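Local structure of Low molecular weight phosphotyrosine phosphatase family protein (Streptococcus pyogenes, 5GOT) at residues A[2-7]-A[81-86]; A[10-15]-A[66-71]; A[14-19]-A[33-38]. The protein probably hydrolyses phosphotyrosine in proteins, as expected of a low molecular weight protein tyrosine phosphatase, releasing inorganic phosphate. All blocks are in the same frame, centred on the assembly; numbering follows the deposited sequence.

In the fold
The three contacts lie close together in a single chain built round a parallel four-stranded sheet with strand order 2-1-3-4. Contact 1 joins the two central strands, 2-8 and 81-84. Contact 3, its centre about 7 Å from that of contact 1, packs helix 14-23 on strand 31-37, which pairs with the other edge of strand 2-8. Along the chain the segments of contact 2 fall within those of contact 1; contacts 2 and 3 share Arg14 and Ser15, their centres about 6 Å apart. Contact 2 holds most of the family's C(X)5R phosphate-binding loop, between the strand of contact 1 and the helix of contact 3, and Arg14 is salt-bridged to Asp86 of contact 1.

Contact 1 (A[2-7]-A[81-86])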
# COMPACT_ATOMS: atom_id res chain seq x y z
N LYS A 2 -6.01 -6.34 -12.28
CA LYS A 2 -5.59 -6.74 -10.94
C LYS A 2 -5.96 -5.66 -9.93
O LYS A 2 -5.87 -4.46 -10.23
CB LYS A 2 -4.08 -7.00 -10.94
CG LYS A 2 -3.66 -8.15 -11.87
CD LYS A 2 -2.15 -8.38 -11.84
CE LYS A 2 -1.76 -9.76 -12.37
NZ LYS A 2 -2.10 -9.95 -13.81
N LYS A 3 -6.41 -6.09 -8.75
CA LYS A 3 -6.86 -5.21 -7.69
C LYS A 3 -5.91 -5.35 -6.50
O LYS A 3 -5.80 -6.42 -5.91
CB LYS A 3 -8.30 -5.54 -7.27
CG LYS A 3 -9.30 -5.58 -8.42
CD LYS A 3 -10.46 -6.53 -8.10
CE LYS A 3 -11.16 -7.05 -9.35
NZ LYS A 3 -12.11 -6.04 -9.91
N VAL A 4 -5.22 -4.27 -6.16
CA VAL A 4 -4.17 -4.31 -5.16
C VAL A 4 -4.55 -3.38 -4.01
O VAL A 4 -5.01 -2.26 -4.24
CB VAL A 4 -2.82 -3.90 -5.76
CG1 VAL A 4 -1.77 -3.78 -4.66
CG2 VAL A 4 -2.39 -4.91 -6.83
N CYS A 5 -4.36 -3.85 -2.78
CA CYS A 5 -4.62 -3.06 -1.58
C CYS A 5 -3.42 -3.11 -0.64
O CYS A 5 -3.11 -4.18 -0.12
CB CYS A 5 -5.86 -3.57 -0.85
SG CYS A 5 -6.35 -2.51 0.53
N PHE A 6 -2.78 -1.97 -0.41
CA PHE A 6 -1.70 -1.89 0.57
C PHE A 6 -2.28 -1.62 1.94
O PHE A 6 -3.24 -0.88 2.08
CB PHE A 6 -0.69 -0.80 0.21
CG PHE A 6 -0.07 -0.97 -1.14
CD1 PHE A 6 0.99 -1.85 -1.32
CD2 PHE A 6 -0.57 -0.28 -2.23
CE1 PHE A 6 1.54 -2.02 -2.57
CE2 PHE A 6 -0.02 -0.44 -3.48
CZ PHE A 6 1.05 -1.31 -3.65
N VAL A 7 -1.69 -2.24 2.96
CA VAL A 7 -2.29 -2.22 4.29
C VAL A 7 -1.21 -1.93 5.32
O VAL A 7 -0.10 -2.48 5.25
CB VAL A 7 -3.00 -3.56 4.61
CG1 VAL A 7 -3.56 -3.50 5.99
CG2 VAL A 7 -4.10 -3.86 3.59
N TYR A 81 -4.78 -8.85 -4.38
CA TYR A 81 -3.53 -8.85 -3.63
C TYR A 81 -3.68 -7.85 -2.50
O TYR A 81 -4.00 -6.69 -2.72
CB TYR A 81 -2.35 -8.46 -4.53
CG TYR A 81 -2.26 -9.27 -5.80
CD1 TYR A 81 -2.96 -8.89 -6.95
CD2 TYR A 81 -1.48 -10.42 -5.87
CE1 TYR A 81 -2.88 -9.63 -8.12
CE2 TYR A 81 -1.40 -11.17 -7.03
CZ TYR A 81 -2.10 -10.77 -8.15
OH TYR A 81 -2.03 -11.50 -9.32
N ILE A 82 -3.46 -8.32 -1.28
CA ILE A 82 -3.56 -7.51 -0.08
C ILE A 82 -2.17 -7.53 0.53
O ILE A 82 -1.71 -8.58 0.99
CB ILE A 82 -4.62 -8.04 0.88
CG1 ILE A 82 -5.94 -8.17 0.12
CG2 ILE A 82 -4.75 -7.13 2.07
CD1 ILE A 82 -7.00 -9.00 0.81
N ILE A 83 -1.49 -6.38 0.49
CA ILE A 83 -0.05 -6.32 0.71
C ILE A 83 0.18 -5.52 1.99
O ILE A 83 -0.08 -4.32 2.03
CB ILE A 83 0.66 -5.69 -0.50
CG1 ILE A 83 0.34 -6.48 -1.78
CG2 ILE A 83 2.16 -5.61 -0.27
CD1 ILE A 83 0.91 -5.88 -3.05
N GLY A 84 0.65 -6.20 3.03
CA GLY A 84 0.90 -5.54 4.30
C GLY A 84 2.29 -4.94 4.33
O GLY A 84 3.24 -5.48 3.77
N MET A 85 2.41 -3.77 4.98
CA MET A 85 3.65 -3.03 4.92
C MET A 85 4.74 -3.60 5.82
O MET A 85 5.93 -3.38 5.55
CB MET A 85 3.39 -1.54 5.22
CG MET A 85 2.42 -0.88 4.23
SD MET A 85 2.82 -1.14 2.46
CE MET A 85 4.35 -0.19 2.33
N ASP A 86 4.38 -4.32 6.89
CA ASP A 86 5.35 -5.06 7.68
C ASP A 86 4.69 -6.34 8.19
O ASP A 86 3.50 -6.56 8.00
CB ASP A 86 5.95 -4.21 8.83
CG ASP A 86 4.93 -3.86 9.95
OD1 ASP A 86 3.95 -4.60 10.18
OD2 ASP A 86 5.14 -2.83 10.63
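Phe6 and Ile83 point the same way from neighbouring strands, and their side chains lie alongside each other, with Ile83 CD1 3.9 Å from Phe6 CE1. The same methyl reaches Val4 CG1 at 3.8 Å, and Val4 CG1 itself sits over one face of the Phe6 ring, displaced toward its rim. Ile83 can serve both neighbours because CG1 stands anti to the carbonyl carbon (chi1 -57°) and the chain then runs extended to CD1. Beyond Phe6, the bent side chain of Met85 brings SD 5.4 Å from the centroid of the Phe6 ring, an oblique Met-aromatic contact. At the other end, the aliphatic part of Lys2 crosses Tyr81, its CE 3.5 Å from Tyr81 OH, while Val4 CG2 approaches the ring at CD1. Holding these groups in step is the parallel pairing of the two central strands of the phosphatase sheet. Tyr81 N donates to Lys3 O and Cys5 N to Tyr81 O; Ile83 N then meets Cys5 O at 2.8 Å in a nearly straight bond (170° at the hydrogen). Val7 N to Ile83 O is more bent, and Met85 N closes the series on Val7 O just after the strand ends. On the other face of the sheet Val7 CG2 touches Ile82 CG2 at 3.7 Å. Further out, helix 14-23 lies against Phe6 through Ser15, Ala18 and Met22, and helix 122-140 meets Val4 and Tyr81 through Leu140 and Ile83 through Trp136. Asp86, whose side chain caps a backbone N of the following helix, forms a salt bridge with Arg14, the phosphate-loop arginine.

Contact 2 (A[10-15]-A[66-71]); sequences GNICRS and KCSKQI
Asn11 OD1 accepts hydrogen bonds from Lys66 NZ at 2.9 Å and from the backbone N of Lys69 at 3.0 Å, both in the plane of its carbonyl and each donor directed at a lone pair. The carboxamide is put there by a first torsion that sets CG anti to the backbone N (chi1 -171°). Its other end is held too: ND2 donates to Ser15 OG at 3.0 Å in a nearly straight bond, with the serine oxygen close to the amide plane, and also to Ser35 OG, beyond the two segments. A third bond between the segments runs from Ser68 OG to Gly10 O, modelled so short that its exact length is doubtful. The Lys66 side chain crosses that of Asn11 at about a right angle, and its NZ donates also to Cys67 O and, beyond the two segments, to Ser35 O. Apolar packing is slight: Ile12 CG2 lies 3.7 Å from Ser68 CB. Gly10 to Arg14 belong to the C(X)5R signature loop, the phosphate-binding loop of this family, which runs into helix 14-23. With both ends of the amide engaged, Asn11 is probably held against a flip, and its bonds tie the loop internally to the first turn of the helix and externally to the 66-71 loop, consistent with a phosphate-binding loop held in shape by its own asparagine.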
# COMPACT_ATOMS: atom_id res chain seq x y z
N GLY A 10 -2.64 1.92 10.59
CA GLY A 10 -3.56 3.04 10.63
C GLY A 10 -3.94 3.65 9.30
O GLY A 10 -4.83 4.50 9.26
N ASN A 11 -3.27 3.25 8.20
CA ASN A 11 -3.63 3.73 6.85
C ASN A 11 -3.55 5.27 6.77
O ASN A 11 -4.37 5.92 6.14
CB ASN A 11 -5.04 3.24 6.45
CG ASN A 11 -5.40 3.52 4.99
OD1 ASN A 11 -6.57 3.85 4.68
ND2 ASN A 11 -4.44 3.34 4.07
N ILE A 12 -2.54 5.84 7.43
CA ILE A 12 -2.24 7.26 7.24
C ILE A 12 -0.78 7.52 6.90
O ILE A 12 -0.48 8.59 6.36
CB ILE A 12 -2.66 8.11 8.46
CG1 ILE A 12 -1.85 7.77 9.72
CG2 ILE A 12 -4.17 8.01 8.74
CD1 ILE A 12 -2.16 8.75 10.89
N CYS A 13 0.14 6.55 7.12
CA CYS A 13 1.56 6.75 6.84
C CYS A 13 2.00 5.87 5.69
O CYS A 13 2.05 6.34 4.53
CB CYS A 13 2.39 6.48 8.10
SG CYS A 13 2.22 7.75 9.42
N ARG A 14 2.38 4.61 5.92
CA ARG A 14 3.06 3.81 4.90
C ARG A 14 2.11 3.36 3.80
O ARG A 14 2.43 3.49 2.61
CB ARG A 14 3.74 2.60 5.54
CG ARG A 14 5.06 2.88 6.22
CD ARG A 14 5.58 1.66 6.98
NE ARG A 14 4.60 1.23 7.96
CZ ARG A 14 4.79 0.22 8.81
NH1 ARG A 14 5.92 -0.46 8.79
NH2 ARG A 14 3.83 -0.10 9.67
N SER A 15 0.94 2.82 4.16
CA SER A 15 0.13 2.23 3.11
C SER A 15 -0.43 3.27 2.14
O SER A 15 -0.48 2.99 0.93
CB SER A 15 -1.01 1.37 3.68
OG SER A 15 -1.82 2.06 4.61
N LYS A 66 -8.44 11.48 0.54
CA LYS A 66 -8.17 10.16 1.10
C LYS A 66 -8.15 10.23 2.63
O LYS A 66 -7.54 11.12 3.22
CB LYS A 66 -6.84 9.62 0.58
CG LYS A 66 -6.30 8.41 1.37
CD LYS A 66 -7.16 7.15 1.22
CE LYS A 66 -6.57 6.00 2.03
NZ LYS A 66 -7.53 4.86 2.19
N CYS A 67 -8.83 9.27 3.25
CA CYS A 67 -8.91 9.13 4.69
C CYS A 67 -8.67 7.67 5.07
O CYS A 67 -8.90 6.75 4.28
CB CYS A 67 -10.28 9.58 5.23
SG CYS A 67 -10.61 11.38 5.03
N SER A 68 -8.20 7.47 6.30
CA SER A 68 -7.95 6.14 6.82
C SER A 68 -9.24 5.32 6.81
O SER A 68 -10.28 5.78 7.28
CB SER A 68 -7.41 6.23 8.24
OG SER A 68 -7.29 4.94 8.81
N LYS A 69 -9.17 4.11 6.25
CA LYS A 69 -10.32 3.23 6.13
C LYS A 69 -9.91 1.81 6.51
O LYS A 69 -8.93 1.28 5.97
CB LYS A 69 -10.89 3.26 4.70
CG LYS A 69 -12.14 2.39 4.47
CD LYS A 69 -12.75 2.62 3.08
CE LYS A 69 -13.84 1.55 2.76
NZ LYS A 69 -14.66 1.84 1.51
N GLN A 70 -10.63 1.22 7.46
CA GLN A 70 -10.31 -0.13 7.91
C GLN A 70 -10.76 -1.14 6.87
O GLN A 70 -11.80 -0.97 6.23
CB GLN A 70 -10.96 -0.42 9.26
CG GLN A 70 -10.53 -1.76 9.86
CD GLN A 70 -11.07 -2.00 11.27
OE1 GLN A 70 -12.17 -1.56 11.63
NE2 GLN A 70 -10.29 -2.71 12.07
N ILE A 71 -9.94 -2.18 6.67
CA ILE A 71 -10.24 -3.20 5.68
C ILE A 71 -11.49 -3.97 6.11
O ILE A 71 -11.71 -4.22 7.30
CB ILE A 71 -9.02 -4.13 5.48
CG1 ILE A 71 -9.24 -5.05 4.28
CG2 ILE A 71 -8.74 -4.92 6.74
CD1 ILE A 71 -7.97 -5.74 3.79

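Contact 3 (A[14-19]-A[33-38])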
# COMPACT_ATOMS: atom_id res chain seq x y z
N ARG A 14 2.38 4.61 5.92
CA ARG A 14 3.06 3.81 4.90
C ARG A 14 2.11 3.36 3.80
O ARG A 14 2.43 3.49 2.61
CB ARG A 14 3.74 2.60 5.54
CG ARG A 14 5.06 2.88 6.22
CD ARG A 14 5.58 1.66 6.98
NE ARG A 14 4.60 1.23 7.96
CZ ARG A 14 4.79 0.22 8.81
NH1 ARG A 14 5.92 -0.46 8.79
NH2 ARG A 14 3.83 -0.10 9.67
N SER A 15 0.94 2.82 4.16
CA SER A 15 0.13 2.23 3.11
C SER A 15 -0.43 3.27 2.14
O SER A 15 -0.48 2.99 0.93
CB SER A 15 -1.01 1.37 3.68
OG SER A 15 -1.82 2.06 4.61
N PRO A 16 -0.87 4.47 2.58
CA PRO A 16 -1.25 5.48 1.58
C PRO A 16 -0.08 5.89 0.70
O PRO A 16 -0.26 6.17 -0.50
CB PRO A 16 -1.76 6.67 2.41
CG PRO A 16 -1.98 6.16 3.76
CD PRO A 16 -1.04 4.99 3.95
N MET A 17 1.12 5.96 1.27
CA MET A 17 2.27 6.30 0.44
C MET A 17 2.43 5.28 -0.69
O MET A 17 2.65 5.66 -1.84
CB MET A 17 3.54 6.39 1.28
CG MET A 17 4.68 7.10 0.54
SD MET A 17 6.24 7.01 1.40
CE MET A 17 5.84 7.99 2.85
N ALA A 18 2.28 3.99 -0.37
CA ALA A 18 2.42 2.96 -1.40
C ALA A 18 1.33 3.09 -2.45
O ALA A 18 1.61 2.99 -3.65
CB ALA A 18 2.39 1.56 -0.76
N GLU A 19 0.08 3.35 -2.02
CA GLU A 19 -1.03 3.54 -2.95
C GLU A 19 -0.68 4.55 -4.02
O GLU A 19 -0.72 4.25 -5.22
CB GLU A 19 -2.29 3.98 -2.20
CG GLU A 19 -3.42 4.41 -3.13
CD GLU A 19 -4.73 4.78 -2.42
OE1 GLU A 19 -4.83 4.63 -1.18
OE2 GLU A 19 -5.66 5.24 -3.11
N ILE A 33 -5.86 0.22 -7.46
CA ILE A 33 -4.98 0.33 -6.30
C ILE A 33 -5.68 1.15 -5.23
O ILE A 33 -6.19 2.24 -5.51
CB ILE A 33 -3.63 0.98 -6.67
CG1 ILE A 33 -2.93 0.17 -7.76
CG2 ILE A 33 -2.73 1.06 -5.46
CD1 ILE A 33 -1.88 0.96 -8.50
N GLU A 34 -5.74 0.60 -4.02
CA GLU A 34 -6.32 1.26 -2.86
C GLU A 34 -5.45 0.92 -1.65
O GLU A 34 -4.45 0.20 -1.77
CB GLU A 34 -7.78 0.84 -2.64
CG GLU A 34 -8.71 1.38 -3.73
CD GLU A 34 -10.17 1.31 -3.33
OE1 GLU A 34 -11.05 1.28 -4.22
OE2 GLU A 34 -10.45 1.27 -2.11
N SER A 35 -5.80 1.47 -0.49
CA SER A 35 -5.10 1.15 0.75
C SER A 35 -6.09 1.12 1.91
O SER A 35 -7.17 1.72 1.85
CB SER A 35 -3.95 2.14 1.03
OG SER A 35 -4.42 3.49 1.20
N ARG A 36 -5.71 0.40 2.96
CA ARG A 36 -6.58 0.21 4.11
C ARG A 36 -5.75 0.08 5.38
O ARG A 36 -4.52 -0.09 5.34
CB ARG A 36 -7.45 -1.05 3.97
CG ARG A 36 -8.43 -1.04 2.82
CD ARG A 36 -9.70 -0.26 3.13
NE ARG A 36 -10.66 -0.50 2.06
CZ ARG A 36 -10.64 0.13 0.89
NH1 ARG A 36 -9.72 1.07 0.65
NH2 ARG A 36 -11.53 -0.18 -0.05
N ALA A 37 -6.45 0.11 6.51
CA ALA A 37 -5.88 -0.09 7.84
C ALA A 37 -6.31 -1.44 8.40
O ALA A 37 -7.42 -1.91 8.12
CB ALA A 37 -6.34 1.00 8.81
N THR A 38 -5.45 -2.06 9.21
CA THR A 38 -5.93 -3.24 9.94
C THR A 38 -6.82 -2.85 11.10
O THR A 38 -7.72 -3.61 11.48
CB THR A 38 -4.76 -4.10 10.46
OG1 THR A 38 -4.00 -3.37 11.42
CG2 THR A 38 -3.85 -4.52 9.32
O HOH W 1 -7.39 4.03 -0.70
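In the beta-alpha-beta unit formed by strand 2-8, helix 14-23 and strand 31-37, Glu19 and Ser35 join the helix to the outer strand. Ser35 OG donates to Glu19 OE1 at 2.7 Å, approaching nearly along the C-O axis of the carboxylate. The serine oxygen sits between its own backbone N and carbonyl carbon (chi1 62°), which turns it to the helix, while the glutamate reaches the strand with CG anti to the backbone N and the rest of its chain extended. A water adds a second link: it donates to Glu19 OE1 at 2.7 Å and accepts from Ser35 N at 3.0 Å. One carboxylate oxygen thus takes two hydrogen bonds, and OE2 forms a salt bridge with Lys23, so this buried acid probably stays charged. Segments 14-19 and 33-37 run antiparallel (178°), as a crossover returning to a parallel sheet requires. Packing fills in around the polar pair. Ile33 CG2 lies 3.8 Å from Glu19 O, its side chain sliding past that of Glu19 in the opposite direction, and Ser15 CB stands 4.0 Å from Ser35 CB. Ser35 OG also receives Asn11 ND2 from the phosphate-binding loop. Glu34 and Arg36 start out on the side of the strand away from the helix, where Arg36 NH1 and NH2 both grip Glu34 OE2, NH2 at 2.7 Å, with the oxygen in the guanidinium plane, at the edge of the group. NH1 donates to Ser35 O as well, from above the carbonyl plane, and NE of Arg36 forms a salt bridge with Asp75.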